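Local coordinates for protein acidocalcisomal pyrophosphatase (Trypanosoma cruzi, PDB 5CUV) that probably hydrolyses inorganic diphosphate to phosphate with the help of magnesium, as other members of the soluble pyrophosphatase family do, at residues Lys99-Cys104 against Asp114-Met119; Met103-Tyr106 against Val110-Glu113; Asp62-Ala65 against Glu70-Leu73. All blocks are in the same frame, centred on the assembly; numbering follows the deposited sequence.

Contact 1 (Lys99-Cys104 against Asp114-Met119)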
loop_
_atom_site.group_PDB
_atom_site.type_symbol
_atom_site.label_atom_id
_atom_site.label_comp_id
_atom_site.label_asym_id
_atom_site.label_seq_id
_atom_site.Cartn_x
_atom_site.Cartn_y
_atom_site.Cartn_z
ATOM N N LYS A 99 -32.331 -41.045 -24.623
ATOM C CA LYS A 99 -32.359 -40.132 -23.499
ATOM C C LYS A 99 -31.300 -40.575 -22.531
ATOM O O LYS A 99 -30.448 -39.794 -22.142
ATOM C CB LYS A 99 -33.730 -40.131 -22.840
ATOM C CG LYS A 99 -34.592 -39.007 -23.343
ATOM C CD LYS A 99 -33.814 -37.695 -23.330
ATOM C CE LYS A 99 -34.649 -36.549 -23.890
ATOM N NZ LYS A 99 -35.125 -36.912 -25.279
ATOM N N ILE A 100 -31.364 -41.834 -22.136
ATOM C CA ILE A 100 -30.370 -42.417 -21.256
ATOM C C ILE A 100 -28.970 -42.028 -21.797
ATOM O O ILE A 100 -28.030 -41.854 -21.033
ATOM C CB ILE A 100 -30.480 -43.971 -21.260
ATOM C CG1 ILE A 100 -31.785 -44.416 -20.573
ATOM C CG2 ILE A 100 -29.191 -44.570 -20.706
ATOM C CD1 ILE A 100 -31.636 -44.938 -19.170
ATOM N N GLU A 101 -28.827 -41.897 -23.112
ATOM C CA GLU A 101 -27.530 -41.536 -23.678
ATOM C C GLU A 101 -27.218 -40.041 -23.473
ATOM O O GLU A 101 -26.050 -39.670 -23.335
ATOM C CB GLU A 101 -27.492 -41.885 -25.165
ATOM C CG GLU A 101 -26.239 -41.443 -25.930
ATOM C CD GLU A 101 -26.379 -41.617 -27.471
ATOM O OE1 GLU A 101 -26.680 -42.761 -27.930
ATOM O OE2 GLU A 101 -26.182 -40.603 -28.213
ATOM N N HIS A 102 -28.235 -39.177 -23.480
ATOM C CA HIS A 102 -27.984 -37.753 -23.237
ATOM C C HIS A 102 -27.672 -37.642 -21.752
ATOM O O HIS A 102 -26.682 -37.010 -21.358
ATOM C CB HIS A 102 -29.210 -36.889 -23.521
ATOM C CG HIS A 102 -29.165 -36.154 -24.828
ATOM N ND1 HIS A 102 -29.231 -36.795 -26.053
ATOM C CD2 HIS A 102 -29.186 -34.823 -25.099
ATOM C CE1 HIS A 102 -29.309 -35.895 -27.019
ATOM N NE2 HIS A 102 -29.286 -34.690 -26.468
HETATM N N MSE A 103 -28.538 -38.258 -20.940
HETATM C CA MSE A 103 -28.352 -38.279 -19.491
HETATM C C MSE A 103 -26.935 -38.703 -19.175
HETATM O O MSE A 103 -26.292 -38.064 -18.370
HETATM C CB MSE A 103 -29.356 -39.230 -18.844
HETATM C CG MSE A 103 -29.238 -39.307 -17.330
HETATM SE SE MSE A 103 -30.650 -40.277 -16.469
HETATM C CE MSE A 103 -29.939 -40.252 -14.654
ATOM N N CYS A 104 -26.429 -39.748 -19.817
ATOM C CA CYS A 104 -25.068 -40.154 -19.516
ATOM C C CYS A 104 -24.038 -39.093 -19.825
ATOM O O CYS A 104 -23.100 -38.889 -19.049
ATOM C CB CYS A 104 -24.708 -41.411 -20.286
ATOM S SG CYS A 104 -25.247 -42.923 -19.497
ATOM N N ASP A 114 -19.111 -46.788 -29.842
ATOM C CA ASP A 114 -18.914 -48.128 -29.278
ATOM C C ASP A 114 -19.638 -48.306 -27.944
ATOM O O ASP A 114 -20.423 -49.223 -27.780
ATOM C CB ASP A 114 -17.417 -48.390 -29.051
ATOM C CG ASP A 114 -16.523 -47.704 -30.098
ATOM O OD1 ASP A 114 -16.922 -47.664 -31.294
ATOM O OD2 ASP A 114 -15.417 -47.213 -29.719
ATOM N N ASP A 115 -19.352 -47.431 -26.986
ATOM C CA ASP A 115 -19.964 -47.499 -25.663
ATOM C C ASP A 115 -21.472 -47.592 -25.650
ATOM O O ASP A 115 -22.039 -48.338 -24.847
ATOM C CB ASP A 115 -19.571 -46.295 -24.831
ATOM C CG ASP A 115 -18.183 -46.407 -24.292
ATOM O OD1 ASP A 115 -17.848 -47.498 -23.751
ATOM O OD2 ASP A 115 -17.435 -45.402 -24.409
ATOM N N VAL A 116 -22.129 -46.824 -26.512
ATOM C CA VAL A 116 -23.586 -46.862 -26.554
ATOM C C VAL A 116 -24.044 -48.267 -26.900
ATOM O O VAL A 116 -24.993 -48.792 -26.311
ATOM C CB VAL A 116 -24.151 -45.870 -27.581
ATOM C CG1 VAL A 116 -25.594 -46.223 -27.925
ATOM C CG2 VAL A 116 -24.084 -44.472 -27.007
ATOM N N LYS A 117 -23.355 -48.879 -27.853
ATOM C CA LYS A 117 -23.703 -50.225 -28.244
ATOM C C LYS A 117 -23.591 -51.112 -27.007
ATOM O O LYS A 117 -24.555 -51.775 -26.643
ATOM C CB LYS A 117 -22.779 -50.684 -29.374
ATOM C CG LYS A 117 -22.776 -49.712 -30.591
ATOM C CD LYS A 117 -22.003 -50.241 -31.834
ATOM C CE LYS A 117 -20.722 -49.397 -32.171
ATOM N NZ LYS A 117 -19.986 -49.746 -33.469
ATOM N N GLN A 118 -22.442 -51.078 -26.335
ATOM C CA GLN A 118 -22.221 -51.886 -25.136
ATOM C C GLN A 118 -23.294 -51.722 -24.070
ATOM O O GLN A 118 -23.621 -52.677 -23.400
ATOM C CB GLN A 118 -20.856 -51.592 -24.516
ATOM C CG GLN A 118 -20.143 -52.833 -23.928
ATOM C CD GLN A 118 -19.906 -52.808 -22.391
ATOM O OE1 GLN A 118 -19.133 -53.624 -21.859
ATOM N NE2 GLN A 118 -20.571 -51.886 -21.683
HETATM N N MSE A 119 -23.846 -50.598 -23.864
HETATM C CA MSE A 119 -24.953 -50.434 -23.016
HETATM C C MSE A 119 -26.223 -51.032 -23.410
HETATM O O MSE A 119 -26.913 -51.527 -22.671
HETATM C CB MSE A 119 -25.149 -48.986 -23.116
HETATM C CG MSE A 119 -26.092 -48.240 -22.199
HETATM SE SE MSE A 119 -27.737 -47.803 -22.984
HETATM C CE MSE A 119 -27.667 -46.325 -24.054
#
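Ile100 and Glu101 of helix 97-106 face Met119 and Val116 of helix 113-123 inside a small helical domain of EF-hand-like topology, in which the short strands 95-96 and 129-130 pair between the helices, as the two loops of an EF-hand pair do. Between 99-104 and 114-119 the CA atoms come nearest at Glu101 and Val116, 7.2 Å apart, and side chains bridge that gap. Glu101 leaves its helix with CG anti to the backbone N (chi1 174°) and stays extended, which carries the carboxylate across to Val116 at about a right angle to the valine. Its OE1 lies against both methyls of that residue, 3.2 Å from CG2 and 3.6 Å from CG1, while the carboxylate carbon CD is 3.7 Å from CG2. Deeper in, Met119, modelled as selenomethionine, bends at chi2 and chi3 and presents its terminal CE to CG2 of Ile100 at 4.1 Å. Both residues also touch Ile130 of the short strand pairing. Phe84 and Phe135, from helices 73-87 and 132-141, pack on Ile100, and Trp138 packs on Met119. The outer member, Glu101, remains partly exposed, and its OE2 has a long, weak ion pair with Lys105, one turn along the same helix. No hydrogen bond joins the two segments. The interface therefore rests on van der Waals packing, with Ile100, Val116 and Met119 buried and the carboxylate end of Glu101, at the partly exposed margin, resting on the valine methyls with its CG just behind.

Contact 2 (Met103-Tyr106 against Val110-Glu113)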
loop_
_atom_site.group_PDB
_atom_site.type_symbol
_atom_site.label_atom_id
_atom_site.label_comp_id
_atom_site.label_asym_id
_atom_site.label_seq_id
_atom_site.Cartn_x
_atom_site.Cartn_y
_atom_site.Cartn_z
HETATM N N MSE A 103 -28.538 -38.258 -20.940
HETATM C CA MSE A 103 -28.352 -38.279 -19.491
HETATM C C MSE A 103 -26.935 -38.703 -19.175
HETATM O O MSE A 103 -26.292 -38.064 -18.370
HETATM C CB MSE A 103 -29.356 -39.230 -18.844
HETATM C CG MSE A 103 -29.238 -39.307 -17.330
HETATM SE SE MSE A 103 -30.650 -40.277 -16.469
HETATM C CE MSE A 103 -29.939 -40.252 -14.654
ATOM N N CYS A 104 -26.429 -39.748 -19.817
ATOM C CA CYS A 104 -25.068 -40.154 -19.516
ATOM C C CYS A 104 -24.038 -39.093 -19.825
ATOM O O CYS A 104 -23.100 -38.889 -19.049
ATOM C CB CYS A 104 -24.708 -41.411 -20.286
ATOM S SG CYS A 104 -25.247 -42.923 -19.497
ATOM N N LYS A 105 -24.210 -38.418 -20.965
ATOM C CA LYS A 105 -23.281 -37.386 -21.377
ATOM C C LYS A 105 -23.500 -36.209 -20.473
ATOM O O LYS A 105 -22.633 -35.351 -20.287
ATOM C CB LYS A 105 -23.481 -37.020 -22.853
ATOM C CG LYS A 105 -22.924 -38.113 -23.812
ATOM C CD LYS A 105 -22.911 -37.699 -25.304
ATOM C CE LYS A 105 -22.774 -38.936 -26.252
ATOM N NZ LYS A 105 -22.884 -38.612 -27.724
ATOM N N TYR A 106 -24.660 -36.163 -19.863
ATOM C CA TYR A 106 -24.886 -35.060 -18.983
ATOM C C TYR A 106 -24.160 -35.333 -17.677
ATOM O O TYR A 106 -23.650 -34.409 -17.087
ATOM C CB TYR A 106 -26.365 -34.901 -18.746
ATOM C CG TYR A 106 -26.752 -33.775 -17.841
ATOM C CD1 TYR A 106 -26.468 -32.442 -18.170
ATOM C CD2 TYR A 106 -27.516 -34.031 -16.707
ATOM C CE1 TYR A 106 -26.966 -31.388 -17.384
ATOM C CE2 TYR A 106 -28.009 -33.009 -15.909
ATOM C CZ TYR A 106 -27.740 -31.690 -16.247
ATOM O OH TYR A 106 -28.268 -30.721 -15.441
ATOM N N VAL A 110 -18.083 -40.376 -21.103
ATOM C CA VAL A 110 -17.687 -40.283 -22.504
ATOM C C VAL A 110 -18.277 -41.431 -23.309
ATOM O O VAL A 110 -17.659 -42.488 -23.465
ATOM C CB VAL A 110 -16.128 -40.207 -22.634
ATOM C CG1 VAL A 110 -15.594 -39.017 -21.797
ATOM C CG2 VAL A 110 -15.475 -41.542 -22.185
HETATM N N MSE A 111 -19.416 -41.224 -23.951
HETATM C CA MSE A 111 -20.110 -42.270 -24.672
HETATM C C MSE A 111 -19.934 -42.286 -26.113
HETATM O O MSE A 111 -20.649 -41.807 -26.879
HETATM C CB MSE A 111 -21.599 -42.325 -24.442
HETATM C CG MSE A 111 -22.311 -42.244 -23.102
HETATM SE SE MSE A 111 -22.556 -43.880 -22.187
HETATM C CE MSE A 111 -24.071 -44.819 -22.662
ATOM N N ASN A 112 -18.912 -42.918 -26.561
ATOM C CA ASN A 112 -18.676 -42.999 -28.005
ATOM C C ASN A 112 -19.538 -44.048 -28.731
ATOM O O ASN A 112 -20.205 -44.867 -28.098
ATOM C CB ASN A 112 -17.197 -43.208 -28.343
ATOM C CG ASN A 112 -16.541 -44.254 -27.492
ATOM O OD1 ASN A 112 -17.061 -45.353 -27.330
ATOM N ND2 ASN A 112 -15.372 -43.921 -26.946
ATOM N N GLU A 113 -19.530 -44.005 -30.060
ATOM C CA GLU A 113 -20.311 -44.935 -30.869
ATOM C C GLU A 113 -20.283 -46.357 -30.294
ATOM O O GLU A 113 -21.301 -47.036 -30.240
ATOM C CB GLU A 113 -19.781 -44.918 -32.314
ATOM C CG GLU A 113 -19.901 -43.539 -33.015
ATOM C CD GLU A 113 -18.624 -43.083 -33.761
ATOM O OE1 GLU A 113 -18.086 -43.851 -34.598
ATOM O OE2 GLU A 113 -18.161 -41.942 -33.522
#
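Met111, in the loop between the two helices, reaches back to Cys104 and Lys105 on the last turn of helix 97-106. Selenium SE of this selenomethionine sits 3.8 Å from Cys104 CB, and the terminal CE lies 3.9 Å from Cys104 SG. The chain is bent at both chi2 (-88°) and chi3 (-86°), a hook that lays CG, SE and CE along the cysteine. On the solvent side Lys105 stretches out over the base of Met111: its CE is 4.0 Å from Met111 CB and 3.6 Å from the carbonyl oxygen O of Met111, whereas NZ stands farther from that same O, at 4.0 Å.

Further out, Trp138 of helix 132-141 packs on both Cys104 and Met111, and Trp139 adds to the cover over the cysteine. Next along the chain, Asn112 is the N-cap of helix 113-123, its OD1 accepting from Asp115 N at the point where the loop gives way to helix. Buried selenium and sulfur thus meet through dispersion, and no hydrogen bond crosses between the segments; the lysine contributes mainly its methylene chain, and its ammonium has a weak, long ion pair with Glu101.

Contact 3 (Asp62-Ala65 against Glu70-Leu73); sequences DLVA and EFTL
Phe71 swings its ring back against helix 60-66, where Leu63 and Val64 receive it. Two neighbouring ring atoms, CE1 and CZ, do the touching, and both aliphatic residues approach the ring plane obliquely. CZ comes to 3.7 Å from Val64 CB, while CE1 is 3.8 Å from Val64 CA, so the ring leans on the root of the valine and on the helix backbone as well as on the side chain. Leu63 meets the same corner of the ring: its branch-point carbon CG is 4.0 Å from Phe71 CE1, and the two side chains run at a slant to one another. Leu63 has CG anti to the backbone N (chi1 169°), which directs the branch towards the phenylalanine. In Phe71 itself, CG lies roughly anti to the carbonyl carbon (chi1 -91°), and this turns the ring from the extended loop towards the helix.

Leu50 and Glu76 of the same chain touch Phe71, and Val257 of the second subunit packs on both Phe71 and Val64, so the contact forms part of a subunit interface. Polar links flank it: Glu70 makes a salt bridge to Arg259 of the second subunit, and Asp62 makes one to Arg366 of the third.

Immediately after the phenylalanine, Thr72 is the N-cap of helix 73-87, with OG1 hydrogen-bonded to Met75 N. The whole is a short loop joining helix 60-66 to helix 73-87, with Phe71 packed back on the preceding helix just before the Thr72 N-cap, here at the entrance to the long first helix of the EF-hand-like domain.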
loop_
_atom_site.group_PDB
_atom_site.type_symbol
_atom_site.label_atom_id
_atom_site.label_comp_id
_atom_site.label_asym_id
_atom_site.label_seq_id
_atom_site.Cartn_x
_atom_site.Cartn_y
_atom_site.Cartn_z
ATOM N N ASP A 62 -25.718 -29.222 2.901
ATOM C CA ASP A 62 -24.828 -29.175 4.048
ATOM C C ASP A 62 -24.124 -30.479 4.368
ATOM O O ASP A 62 -22.965 -30.476 4.818
ATOM C CB ASP A 62 -25.601 -28.713 5.286
ATOM C CG ASP A 62 -25.756 -27.206 5.348
ATOM O OD1 ASP A 62 -25.265 -26.503 4.436
ATOM O OD2 ASP A 62 -26.378 -26.716 6.314
ATOM N N LEU A 63 -24.853 -31.577 4.166
ATOM C CA LEU A 63 -24.357 -32.901 4.429
ATOM C C LEU A 63 -23.345 -33.253 3.353
ATOM O O LEU A 63 -22.261 -33.744 3.680
ATOM C CB LEU A 63 -25.514 -33.902 4.481
ATOM C CG LEU A 63 -25.136 -35.406 4.483
ATOM C CD1 LEU A 63 -24.119 -35.666 5.587
ATOM C CD2 LEU A 63 -26.363 -36.307 4.675
ATOM N N VAL A 64 -23.650 -33.019 2.079
ATOM C CA VAL A 64 -22.632 -33.344 1.083
ATOM C C VAL A 64 -21.414 -32.359 1.103
ATOM O O VAL A 64 -20.281 -32.752 0.858
ATOM C CB VAL A 64 -23.206 -33.378 -0.364
ATOM C CG1 VAL A 64 -23.756 -31.994 -0.763
ATOM C CG2 VAL A 64 -22.117 -33.788 -1.328
ATOM N N ALA A 65 -21.663 -31.087 1.391
ATOM C CA ALA A 65 -20.608 -30.074 1.420
ATOM C C ALA A 65 -19.662 -30.183 2.603
ATOM O O ALA A 65 -18.465 -30.235 2.425
ATOM C CB ALA A 65 -21.232 -28.659 1.396
ATOM N N GLU A 70 -18.467 -39.635 2.800
ATOM C CA GLU A 70 -18.899 -39.631 1.432
ATOM C C GLU A 70 -20.275 -40.245 1.408
ATOM O O GLU A 70 -20.705 -40.888 2.374
ATOM C CB GLU A 70 -17.948 -40.475 0.641
ATOM C CG GLU A 70 -16.568 -39.894 0.716
ATOM C CD GLU A 70 -16.273 -39.013 -0.465
ATOM O OE1 GLU A 70 -16.063 -39.601 -1.564
ATOM O OE2 GLU A 70 -16.267 -37.757 -0.291
ATOM N N PHE A 71 -20.978 -40.028 0.309
ATOM C CA PHE A 71 -22.288 -40.593 0.178
ATOM C C PHE A 71 -22.095 -42.070 -0.040
ATOM O O PHE A 71 -21.116 -42.493 -0.653
ATOM C CB PHE A 71 -23.022 -39.947 -0.999
ATOM C CG PHE A 71 -23.816 -38.747 -0.615
ATOM C CD1 PHE A 71 -23.458 -37.984 0.527
ATOM C CD2 PHE A 71 -24.915 -38.354 -1.379
ATOM C CE1 PHE A 71 -24.204 -36.829 0.899
ATOM C CE2 PHE A 71 -25.664 -37.210 -1.028
ATOM C CZ PHE A 71 -25.307 -36.447 0.110
ATOM N N THR A 72 -23.005 -42.861 0.508
ATOM C CA THR A 72 -22.957 -44.311 0.321
ATOM C C THR A 72 -23.443 -44.581 -1.103
ATOM O O THR A 72 -23.789 -43.657 -1.836
ATOM C CB THR A 72 -23.927 -45.035 1.288
ATOM O OG1 THR A 72 -25.275 -44.611 1.010
ATOM C CG2 THR A 72 -23.580 -44.689 2.756
ATOM N N LEU A 73 -23.467 -45.845 -1.499
ATOM C CA LEU A 73 -23.956 -46.183 -2.820
ATOM C C LEU A 73 -25.469 -46.021 -2.701
ATOM O O LEU A 73 -26.144 -45.607 -3.634
ATOM C CB LEU A 73 -23.589 -47.616 -3.161
ATOM C CG LEU A 73 -23.996 -48.046 -4.572
ATOM C CD1 LEU A 73 -23.385 -47.122 -5.629
ATOM C CD2 LEU A 73 -23.544 -49.471 -4.782
#

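Contacts 1 and 2 are parts of one core: they share helix 97-106, their centres lie 5 Å apart, and they touch where Met119 CG packs at 4.0 Å on Met111 CE. Contact 1 joins the two helices directly, whereas contact 2 packs the connecting loop back onto helix 97-106; both are mostly buried, each with one longer charged chain at its outer margin. Contact 3 stands apart, about 13 Å away from either at the nearest atoms, and binds helix 60-66 to the approach of helix 73-87. Its chemistry is aromatic on aliphatic, and it is only partly buried, even with the neighbouring subunits that pack around it and pair with its flanking charges.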